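Local atomic coordinates of P43 (Trichuris muris, PDB entry 6QIX), a protein that is the major secreted protein of a whipworm parasite, tethers to matrix and inhibits the function of the cytokine interleukin-13. Residues Ile108-Cys119 against Cys157-Cys167; Val218-Glu226 against Lys311-Tyr321. All blocks are in the same frame, centred on the assembly; numbering follows the deposited sequence.

Contact 1 of 2, residues Ile108-Cys119 against Cys157-Cys167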
loop_
_atom_site.group_PDB
_atom_site.type_symbol
_atom_site.label_atom_id
_atom_site.label_comp_id
_atom_site.label_asym_id
_atom_site.label_seq_id
_atom_site.Cartn_x
_atom_site.Cartn_y
_atom_site.Cartn_z
ATOM N N ILE A 108 -16.431 -5.270 17.937
ATOM C CA ILE A 108 -15.536 -5.768 16.888
ATOM C C ILE A 108 -16.134 -5.550 15.498
ATOM O O ILE A 108 -17.346 -5.652 15.288
ATOM C CB ILE A 108 -15.185 -7.250 17.137
ATOM C CG1 ILE A 108 -14.002 -7.681 16.258
ATOM C CG2 ILE A 108 -16.377 -8.143 16.911
ATOM C CD1 ILE A 108 -13.209 -8.865 16.767
ATOM N N CYS A 109 -15.263 -5.218 14.537
ATOM C CA CYS A 109 -15.677 -5.050 13.150
ATOM C C CYS A 109 -15.850 -6.415 12.498
ATOM O O CYS A 109 -14.955 -7.263 12.558
ATOM C CB CYS A 109 -14.640 -4.223 12.351
ATOM S SG CYS A 109 -14.515 -2.507 12.913
ATOM N N THR A 110 -16.954 -6.593 11.793
ATOM C CA THR A 110 -17.160 -7.758 10.938
ATOM C C THR A 110 -17.168 -7.284 9.482
ATOM O O THR A 110 -18.034 -6.490 9.095
ATOM C CB THR A 110 -18.472 -8.464 11.267
ATOM O OG1 THR A 110 -18.448 -8.907 12.640
ATOM C CG2 THR A 110 -18.633 -9.654 10.324
ATOM N N LEU A 111 -16.233 -7.790 8.689
ATOM C CA LEU A 111 -16.006 -7.361 7.316
ATOM C C LEU A 111 -15.900 -8.560 6.385
ATOM O O LEU A 111 -15.519 -9.652 6.808
ATOM C CB LEU A 111 -14.704 -6.529 7.217
ATOM C CG LEU A 111 -14.728 -5.206 7.946
ATOM C CD1 LEU A 111 -13.340 -4.617 8.140
ATOM C CD2 LEU A 111 -15.622 -4.276 7.158
ATOM N N PRO A 112 -16.254 -8.389 5.104
ATOM C CA PRO A 112 -16.089 -9.492 4.149
ATOM C C PRO A 112 -14.634 -9.749 3.816
ATOM O O PRO A 112 -13.783 -8.845 3.871
ATOM C CB PRO A 112 -16.845 -9.007 2.902
ATOM C CG PRO A 112 -16.672 -7.511 2.946
ATOM C CD PRO A 112 -16.759 -7.157 4.459
ATOM N N LYS A 113 -14.348 -10.988 3.431
ATOM C CA LYS A 113 -13.047 -11.274 2.834
ATOM C C LYS A 113 -12.913 -10.549 1.506
ATOM O O LYS A 113 -13.872 -10.471 0.747
ATOM C CB LYS A 113 -12.869 -12.770 2.624
ATOM C CG LYS A 113 -12.877 -13.525 3.951
ATOM C CD LYS A 113 -13.187 -14.998 3.786
ATOM C CE LYS A 113 -12.122 -15.685 2.978
ATOM N NZ LYS A 113 -12.101 -17.123 3.279
ATOM N N LEU A 114 -11.697 -10.026 1.216
ATOM C CA LEU A 114 -11.423 -9.347 -0.063
ATOM C C LEU A 114 -10.944 -10.349 -1.107
ATOM O O LEU A 114 -10.170 -11.262 -0.783
ATOM C CB LEU A 114 -10.355 -8.251 0.119
ATOM C CG LEU A 114 -10.690 -7.257 1.229
ATOM C CD1 LEU A 114 -9.529 -6.303 1.531
ATOM C CD2 LEU A 114 -11.955 -6.523 0.859
ATOM N N PRO A 115 -11.345 -10.177 -2.375
ATOM C CA PRO A 115 -10.844 -11.063 -3.438
ATOM C C PRO A 115 -9.322 -11.144 -3.420
ATOM O O PRO A 115 -8.634 -10.122 -3.393
ATOM C CB PRO A 115 -11.369 -10.416 -4.735
ATOM C CG PRO A 115 -12.574 -9.596 -4.306
ATOM C CD PRO A 115 -12.337 -9.199 -2.840
ATOM N N HIS A 116 -8.802 -12.376 -3.361
ATOM C CA HIS A 116 -7.365 -12.628 -3.476
ATOM C C HIS A 116 -6.576 -12.250 -2.242
ATOM O O HIS A 116 -5.545 -12.870 -1.962
ATOM C CB HIS A 116 -6.777 -11.868 -4.675
ATOM C CG HIS A 116 -7.515 -12.133 -5.944
ATOM N ND1 HIS A 116 -7.550 -13.376 -6.526
ATOM C CD2 HIS A 116 -8.279 -11.332 -6.714
ATOM C CE1 HIS A 116 -8.316 -13.337 -7.599
ATOM N NE2 HIS A 116 -8.775 -12.108 -7.735
ATOM N N LEU A 117 -6.993 -11.196 -1.543
ATOM C CA LEU A 117 -6.235 -10.702 -0.390
ATOM C C LEU A 117 -6.763 -11.245 0.941
ATOM O O LEU A 117 -6.069 -11.148 1.977
ATOM C CB LEU A 117 -6.264 -9.167 -0.378
ATOM C CG LEU A 117 -5.158 -8.406 -1.102
ATOM C CD1 LEU A 117 -4.823 -8.894 -2.462
ATOM C CD2 LEU A 117 -5.537 -6.882 -1.148
ATOM N N GLY A 118 -7.978 -11.782 0.955
ATOM C CA GLY A 118 -8.504 -12.314 2.205
ATOM C C GLY A 118 -8.747 -11.192 3.192
ATOM O O GLY A 118 -9.304 -10.150 2.840
ATOM N N CYS A 119 -8.302 -11.352 4.438
ATOM C CA CYS A 119 -8.523 -10.292 5.418
ATOM C C CYS A 119 -7.382 -9.286 5.274
ATOM O O CYS A 119 -6.445 -9.207 6.080
ATOM C CB CYS A 119 -8.663 -10.884 6.821
ATOM S SG CYS A 119 -10.165 -11.981 6.905
ATOM N N CYS A 157 -6.738 -8.000 11.809
ATOM C CA CYS A 157 -7.864 -8.843 11.419
ATOM C C CYS A 157 -7.529 -10.310 11.556
ATOM O O CYS A 157 -6.410 -10.728 11.250
ATOM C CB CYS A 157 -8.292 -8.604 9.960
ATOM S SG CYS A 157 -8.710 -6.918 9.553
ATOM N N ILE A 158 -8.521 -11.100 11.988
ATOM C CA ILE A 158 -8.452 -12.553 11.911
ATOM C C ILE A 158 -9.659 -13.014 11.110
ATOM O O ILE A 158 -10.671 -12.324 11.014
ATOM C CB ILE A 158 -8.420 -13.243 13.294
ATOM C CG1 ILE A 158 -9.734 -12.985 14.035
ATOM C CG2 ILE A 158 -7.255 -12.706 14.089
ATOM C CD1 ILE A 158 -9.879 -13.750 15.350
ATOM N N GLU A 159 -9.546 -14.193 10.535
ATOM C CA GLU A 159 -10.649 -14.802 9.788
ATOM C C GLU A 159 -11.436 -15.749 10.685
ATOM O O GLU A 159 -10.848 -16.577 11.368
ATOM C CB GLU A 159 -10.090 -15.551 8.585
ATOM C CG GLU A 159 -11.175 -16.083 7.646
ATOM C CD GLU A 159 -10.612 -16.860 6.475
ATOM O OE1 GLU A 159 -9.480 -16.537 6.044
ATOM O OE2 GLU A 159 -11.322 -17.785 5.991
ATOM N N LYS A 160 -12.761 -15.613 10.691
ATOM C CA LYS A 160 -13.638 -16.515 11.427
ATOM C C LYS A 160 -14.851 -16.832 10.550
ATOM O O LYS A 160 -15.581 -15.918 10.159
ATOM C CB LYS A 160 -14.113 -15.890 12.726
ATOM C CG LYS A 160 -13.005 -15.667 13.779
ATOM C CD LYS A 160 -12.242 -16.947 14.134
ATOM C CE LYS A 160 -12.117 -17.137 15.619
ATOM N NZ LYS A 160 -11.574 -18.480 15.982
ATOM N N ASP A 161 -15.012 -18.113 10.243
ATOM C CA ASP A 161 -16.156 -18.688 9.541
ATOM C C ASP A 161 -16.530 -17.876 8.302
ATOM O O ASP A 161 -17.684 -17.525 8.089
ATOM C CB ASP A 161 -17.352 -18.851 10.483
ATOM C CG ASP A 161 -18.440 -19.739 9.879
ATOM O OD1 ASP A 161 -18.099 -20.660 9.108
ATOM O OD2 ASP A 161 -19.630 -19.506 10.178
ATOM N N GLY A 162 -15.532 -17.593 7.475
ATOM C CA GLY A 162 -15.721 -16.974 6.171
ATOM C C GLY A 162 -15.848 -15.475 6.186
ATOM O O GLY A 162 -16.176 -14.874 5.145
ATOM N N MET A 163 -15.599 -14.848 7.334
ATOM C CA MET A 163 -15.659 -13.411 7.490
ATOM C C MET A 163 -14.373 -12.949 8.176
ATOM O O MET A 163 -13.616 -13.756 8.716
ATOM C CB MET A 163 -16.902 -13.018 8.303
ATOM C CG MET A 163 -18.249 -13.411 7.663
ATOM S SD MET A 163 -18.509 -12.548 6.112
ATOM C CE MET A 163 -18.710 -10.844 6.616
ATOM N N CYS A 164 -14.143 -11.636 8.148
ATOM C CA CYS A 164 -13.011 -11.025 8.831
ATOM C C CYS A 164 -13.486 -10.304 10.078
ATOM O O CYS A 164 -14.480 -9.569 10.038
ATOM C CB CYS A 164 -12.273 -10.045 7.917
ATOM S SG CYS A 164 -11.760 -10.818 6.352
ATOM N N LYS A 165 -12.768 -10.512 11.186
ATOM C CA LYS A 165 -13.030 -9.838 12.458
ATOM C C LYS A 165 -11.848 -8.937 12.760
ATOM O O LYS A 165 -10.712 -9.425 12.827
ATOM C CB LYS A 165 -13.226 -10.839 13.608
ATOM C CG LYS A 165 -14.348 -11.881 13.312
ATOM C CD LYS A 165 -15.706 -11.180 13.247
ATOM C CE LYS A 165 -16.775 -12.216 12.981
ATOM N NZ LYS A 165 -18.147 -11.719 13.269
ATOM N N CYS A 166 -12.103 -7.632 12.898
ATOM C CA CYS A 166 -11.010 -6.646 12.913
ATOM C C CYS A 166 -11.153 -5.641 14.042
ATOM O O CYS A 166 -12.264 -5.214 14.361
ATOM C CB CYS A 166 -10.940 -5.864 11.630
ATOM S SG CYS A 166 -10.751 -6.861 10.102
ATOM N N CYS A 167 -10.009 -5.240 14.612
ATOM C CA CYS A 167 -9.889 -4.218 15.635
ATOM C C CYS A 167 -8.685 -3.368 15.222
ATOM O O CYS A 167 -7.831 -3.847 14.482
ATOM C CB CYS A 167 -9.647 -4.826 17.038
ATOM S SG CYS A 167 -10.794 -6.037 17.579
HETATM O O HOH W 1 -16.389 -12.989 3.264
#
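Cys-119 and Cys-164 are joined through their sulfurs (SG to SG 2.0 Å), a disulfide with a chi3 of -87° that ties the loop after strand 109-112 to the hairpin 157-167. The strand itself lies antiparallel to 163-167, and two hydrogen-bonded pairs, Cys-109 with Cys-166 and Leu-111 with Cys-164, fix the register. In the second pair, the bond from Leu-111 N to Cys-164 O is nearly straight, 167° at the hydrogen.

The sheet sorts its side chains by face. On one, Thr-110 and Lys-165 lie side by side and point the same way. The lysine chain turns at chi2 (-66°), and Lys-165 NZ donates a hydrogen bond to Thr-110 OG1 (2.9 Å); threonine suits the place because its beta-branched hydroxyl offers an acceptor close to the strand. The other face carries Cys-109, Leu-111, Cys-164 and Cys-166. Leu-111 CD1 rests 3.9 Å from Cys-166 SG, itself bonded to Cys-157 across the hairpin. Ile-108 puts CD1 3.8 Å from Cys-167 SG, while its side chain crosses that of Lys-165 at about a right angle. Met-163, bent at chi2 and chi3, folds its CE against the backbone at Leu-111 O, 3.4 Å away.

Farther along, Lys-113 reaches past Gly-162 O. Lys-113 NZ meets Glu-159 OE2 at 2.9 Å in a salt bridge, from above the carboxylate plane. The glutamate is extended beyond CG, long enough to reach from its own strand. A water joins Lys-113 N to Gly-162 O; Gly-162 holds the second of the type I' turn's two positive phi angles, which suits glycine, and Asp-161 the first.

Covalent sulfur bridges thus back up a short sheet, with Cys-109 and Cys-167 also bonded to Cys-74 and Cys-180 respectively; such cross-linking should limit unfolding, as is common in secreted, cystine-rich proteins.

Contact 2 of 2, residues Val218-Glu226 against Lys311-Tyr321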
loop_
_atom_site.group_PDB
_atom_site.type_symbol
_atom_site.label_atom_id
_atom_site.label_comp_id
_atom_site.label_asym_id
_atom_site.label_seq_id
_atom_site.Cartn_x
_atom_site.Cartn_y
_atom_site.Cartn_z
ATOM N N VAL A 218 18.910 -9.538 5.014
ATOM C CA VAL A 218 18.019 -10.497 5.650
ATOM C C VAL A 218 18.166 -11.854 4.982
ATOM O O VAL A 218 18.778 -11.986 3.926
ATOM C CB VAL A 218 16.550 -10.057 5.602
ATOM C CG1 VAL A 218 16.397 -8.753 6.322
ATOM C CG2 VAL A 218 16.072 -9.926 4.172
ATOM N N HIS A 219 17.535 -12.858 5.600
ATOM C CA HIS A 219 17.631 -14.265 5.219
ATOM C C HIS A 219 16.263 -14.826 4.836
ATOM O O HIS A 219 15.216 -14.292 5.209
ATOM C CB HIS A 219 18.193 -15.120 6.378
ATOM C CG HIS A 219 19.362 -14.497 7.079
ATOM N ND1 HIS A 219 19.241 -13.409 7.918
ATOM C CD2 HIS A 219 20.682 -14.803 7.050
ATOM C CE1 HIS A 219 20.435 -13.074 8.379
ATOM N NE2 HIS A 219 21.326 -13.903 7.867
ATOM N N LYS A 220 16.274 -15.931 4.098
ATOM C CA LYS A 220 15.050 -16.702 3.880
ATOM C C LYS A 220 14.882 -17.621 5.083
ATOM O O LYS A 220 15.543 -18.654 5.183
ATOM C CB LYS A 220 15.113 -17.493 2.578
ATOM C CG LYS A 220 13.984 -18.526 2.378
ATOM C CD LYS A 220 12.646 -18.138 3.011
ATOM C CE LYS A 220 12.122 -16.783 2.505
ATOM N NZ LYS A 220 11.223 -16.080 3.480
ATOM N N GLU A 221 14.005 -17.237 6.001
ATOM C CA GLU A 221 13.712 -18.068 7.158
ATOM C C GLU A 221 13.196 -19.422 6.690
ATOM O O GLU A 221 12.331 -19.473 5.806
ATOM C CB GLU A 221 12.674 -17.384 8.040
ATOM C CG GLU A 221 12.827 -17.666 9.520
ATOM C CD GLU A 221 11.836 -16.877 10.363
ATOM O OE1 GLU A 221 12.167 -16.547 11.527
ATOM O OE2 GLU A 221 10.727 -16.585 9.855
ATOM N N PRO A 222 13.682 -20.532 7.250
ATOM C CA PRO A 222 13.254 -21.847 6.737
ATOM C C PRO A 222 11.748 -22.020 6.728
ATOM O O PRO A 222 11.201 -22.689 5.842
ATOM C CB PRO A 222 13.936 -22.836 7.690
ATOM C CG PRO A 222 14.214 -22.042 8.935
ATOM C CD PRO A 222 14.516 -20.646 8.458
ATOM N N ASP A 223 11.058 -21.418 7.686
ATOM C CA ASP A 223 9.604 -21.399 7.733
ATOM C C ASP A 223 8.990 -20.257 6.931
ATOM O O ASP A 223 7.762 -20.139 6.899
ATOM C CB ASP A 223 9.139 -21.271 9.188
ATOM C CG ASP A 223 9.954 -20.227 9.970
ATOM O OD1 ASP A 223 9.360 -19.423 10.728
ATOM O OD2 ASP A 223 11.198 -20.223 9.813
ATOM N N GLY A 224 9.804 -19.424 6.277
ATOM C CA GLY A 224 9.319 -18.156 5.780
ATOM C C GLY A 224 8.650 -18.242 4.421
ATOM O O GLY A 224 8.615 -19.272 3.748
ATOM N N TYR A 225 8.094 -17.117 4.009
ATOM C CA TYR A 225 7.417 -17.019 2.727
ATOM C C TYR A 225 8.287 -16.307 1.702
ATOM O O TYR A 225 8.995 -15.349 2.033
ATOM C CB TYR A 225 6.104 -16.259 2.883
ATOM C CG TYR A 225 5.565 -15.764 1.574
ATOM C CD1 TYR A 225 4.917 -16.625 0.714
ATOM C CD2 TYR A 225 5.709 -14.438 1.192
ATOM C CE1 TYR A 225 4.436 -16.183 -0.481
ATOM C CE2 TYR A 225 5.217 -13.996 0.004
ATOM C CZ TYR A 225 4.604 -14.867 -0.846
ATOM O OH TYR A 225 4.118 -14.402 -2.061
ATOM N N GLU A 226 8.176 -16.752 0.447
ATOM C CA GLU A 226 8.892 -16.199 -0.695
ATOM C C GLU A 226 7.998 -16.348 -1.917
ATOM O O GLU A 226 7.562 -17.464 -2.209
ATOM C CB GLU A 226 10.222 -16.940 -0.887
ATOM C CG GLU A 226 11.103 -16.342 -1.904
ATOM C CD GLU A 226 12.456 -17.028 -1.983
ATOM O OE1 GLU A 226 13.279 -16.892 -1.051
ATOM O OE2 GLU A 226 12.697 -17.706 -2.987
ATOM N N LYS A 311 0.865 -21.980 6.930
ATOM C CA LYS A 311 1.977 -21.786 7.857
ATOM C C LYS A 311 1.530 -21.163 9.181
ATOM O O LYS A 311 2.382 -20.775 10.001
ATOM C CB LYS A 311 3.065 -20.929 7.182
ATOM C CG LYS A 311 3.552 -21.538 5.874
ATOM C CD LYS A 311 5.030 -21.267 5.581
ATOM C CE LYS A 311 5.761 -22.565 5.187
ATOM N NZ LYS A 311 7.208 -22.330 4.963
ATOM N N HIS A 312 0.211 -21.056 9.390
ATOM C CA HIS A 312 -0.369 -20.539 10.621
ATOM C C HIS A 312 0.194 -19.183 11.011
ATOM O O HIS A 312 0.578 -18.951 12.167
ATOM C CB HIS A 312 -0.162 -21.544 11.741
ATOM C CG HIS A 312 -0.329 -22.962 11.297
ATOM N ND1 HIS A 312 -1.565 -23.556 11.166
ATOM C CD2 HIS A 312 0.582 -23.905 10.955
ATOM C CE1 HIS A 312 -1.407 -24.806 10.762
ATOM N NE2 HIS A 312 -0.114 -25.041 10.620
ATOM N N MET A 313 0.183 -18.246 10.053
ATOM C CA MET A 313 0.764 -16.948 10.328
ATOM C C MET A 313 -0.172 -16.102 11.176
ATOM O O MET A 313 -1.336 -15.920 10.813
ATOM C CB MET A 313 1.037 -16.194 9.045
ATOM C CG MET A 313 2.093 -16.796 8.154
ATOM S SD MET A 313 2.535 -15.558 6.904
ATOM C CE MET A 313 3.865 -16.515 6.133
ATOM N N PRO A 314 0.294 -15.562 12.290
ATOM C CA PRO A 314 -0.498 -14.551 12.996
ATOM C C PRO A 314 -0.634 -13.297 12.159
ATOM O O PRO A 314 0.164 -13.043 11.235
ATOM C CB PRO A 314 0.294 -14.272 14.276
ATOM C CG PRO A 314 1.641 -14.737 14.022
ATOM C CD PRO A 314 1.592 -15.799 12.927
ATOM N N HIS A 315 -1.644 -12.486 12.519
ATOM C CA HIS A 315 -1.973 -11.340 11.661
ATOM C C HIS A 315 -0.766 -10.406 11.483
ATOM O O HIS A 315 -0.572 -9.855 10.389
ATOM C CB HIS A 315 -3.216 -10.553 12.153
ATOM C CG HIS A 315 -3.145 -10.071 13.566
ATOM N ND1 HIS A 315 -2.388 -8.987 13.948
ATOM C CD2 HIS A 315 -3.768 -10.510 14.688
ATOM C CE1 HIS A 315 -2.498 -8.816 15.256
ATOM N NE2 HIS A 315 -3.352 -9.712 15.724
ATOM N N TRP A 316 0.065 -10.235 12.516
ATOM C CA TRP A 316 1.174 -9.266 12.413
ATOM C C TRP A 316 2.238 -9.742 11.428
ATOM O O TRP A 316 2.904 -8.930 10.746
ATOM C CB TRP A 316 1.794 -8.997 13.793
ATOM C CG TRP A 316 2.385 -10.220 14.492
ATOM C CD1 TRP A 316 1.769 -11.023 15.451
ATOM C CD2 TRP A 316 3.686 -10.769 14.285
ATOM N NE1 TRP A 316 2.610 -12.044 15.812
ATOM C CE2 TRP A 316 3.795 -11.907 15.124
ATOM C CE3 TRP A 316 4.779 -10.405 13.465
ATOM C CZ2 TRP A 316 4.959 -12.694 15.167
ATOM C CZ3 TRP A 316 5.921 -11.169 13.495
ATOM C CH2 TRP A 316 6.009 -12.323 14.370
ATOM N N LYS A 317 2.389 -11.053 11.320
ATOM C CA LYS A 317 3.357 -11.617 10.402
ATOM C C LYS A 317 2.803 -11.638 8.981
ATOM O O LYS A 317 3.505 -11.256 8.031
ATOM C CB LYS A 317 3.766 -13.005 10.873
ATOM C CG LYS A 317 4.854 -13.633 10.007
ATOM C CD LYS A 317 5.217 -15.033 10.439
ATOM C CE LYS A 317 5.702 -15.080 11.862
ATOM N NZ LYS A 317 6.737 -16.139 12.035
ATOM N N ARG A 318 1.540 -12.083 8.819
ATOM C CA ARG A 318 0.880 -11.987 7.513
ATOM C C ARG A 318 0.936 -10.558 6.968
ATOM O O ARG A 318 1.257 -10.333 5.792
ATOM C CB ARG A 318 -0.567 -12.454 7.661
ATOM C CG ARG A 318 -1.378 -12.562 6.366
ATOM C CD ARG A 318 -2.123 -11.230 5.975
ATOM N NE ARG A 318 -2.840 -10.669 7.116
ATOM C CZ ARG A 318 -3.982 -11.134 7.603
ATOM N NH1 ARG A 318 -4.571 -12.174 7.046
ATOM N NH2 ARG A 318 -4.509 -10.594 8.693
ATOM N N ASP A 319 0.592 -9.577 7.805
ATOM C CA ASP A 319 0.566 -8.184 7.366
ATOM C C ASP A 319 1.958 -7.714 6.955
ATOM O O ASP A 319 2.133 -7.002 5.940
ATOM C CB ASP A 319 0.014 -7.303 8.492
ATOM C CG ASP A 319 -1.494 -7.504 8.726
ATOM O OD1 ASP A 319 -2.133 -8.078 7.798
ATOM O OD2 ASP A 319 -2.025 -7.061 9.798
ATOM N N GLY A 320 2.965 -8.112 7.715
ATOM C CA GLY A 320 4.311 -7.672 7.383
ATOM C C GLY A 320 4.763 -8.173 6.030
ATOM O O GLY A 320 5.330 -7.421 5.257
ATOM N N TYR A 321 4.529 -9.465 5.731
ATOM C CA TYR A 321 4.839 -9.980 4.410
ATOM C C TYR A 321 3.982 -9.297 3.356
ATOM O O TYR A 321 4.470 -8.947 2.263
ATOM C CB TYR A 321 4.619 -11.490 4.355
ATOM C CG TYR A 321 5.747 -12.335 4.884
ATOM C CD1 TYR A 321 7.006 -12.331 4.290
ATOM C CD2 TYR A 321 5.552 -13.160 5.989
ATOM C CE1 TYR A 321 8.032 -13.111 4.780
ATOM C CE2 TYR A 321 6.582 -13.944 6.498
ATOM C CZ TYR A 321 7.808 -13.926 5.882
ATOM O OH TYR A 321 8.831 -14.716 6.381
#
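Tyr-225 and Tyr-321 meet edge-to-face, the edge of the first ring turned to the face of the second, with planes at 80° and centroids 5.7 Å apart. The backbone places Tyr-225 CB over the face of the Tyr-321 ring, 4.1 Å from its centroid, as a CH-pi contact, while a chi1 of 163° swings the Tyr-225 ring so that its edge, at CD2, meets Tyr-321 CD1. The extended, unbranched chain of Met-313 lets its CE reach the same Tyr-225 CB at 4.0 Å.

The phenol of Tyr-321 reaches the loop backbone, where Tyr-225 N makes a weak hydrogen bond to its OH. Gly-224 CA lies 3.5 Å from that OH of Tyr-321, and a residue without a side chain suits so close a place. Lys-220, though poorly ordered, gives NZ to Tyr-225 O at 2.8 Å, from well above the carbonyl plane.

At the rim, Lys-311, bent at chi2 and chi3, brings NZ to Asp-223 O in a weak hydrogen bond.

A type I turn, Glu-221 to Gly-224, and the Tyr-225 that follows it thus pack against Tyr-321 of helix 315-325 and the linker after the Schellman-capped end of helix 292-310, whose Phe-304 extends the aromatic cluster around both tyrosines.

Overall arrangement
The two contacts follow each other along the chain, the sheet of contact 1 being complete before the loop of contact 2 begins. Their centres lie about 19 Å apart, each about 18 Å from the centre of the chain. They share a border at helix 315-325: Arg-318 NH2 probably makes a weak hydrogen bond to Cys-157 O, and His-315 packs on the same strand, 155-160. Helix 292-310 also touches both, meeting Lys-113, His-116 and Leu-117 of contact 1 and Tyr-225 and Tyr-321 of contact 2. This pair of helices therefore links a disulfide-rich sheet from the first half of the chain to a surface loop that is partly poorly ordered, uniting distant parts of the sequence in one compact molecule.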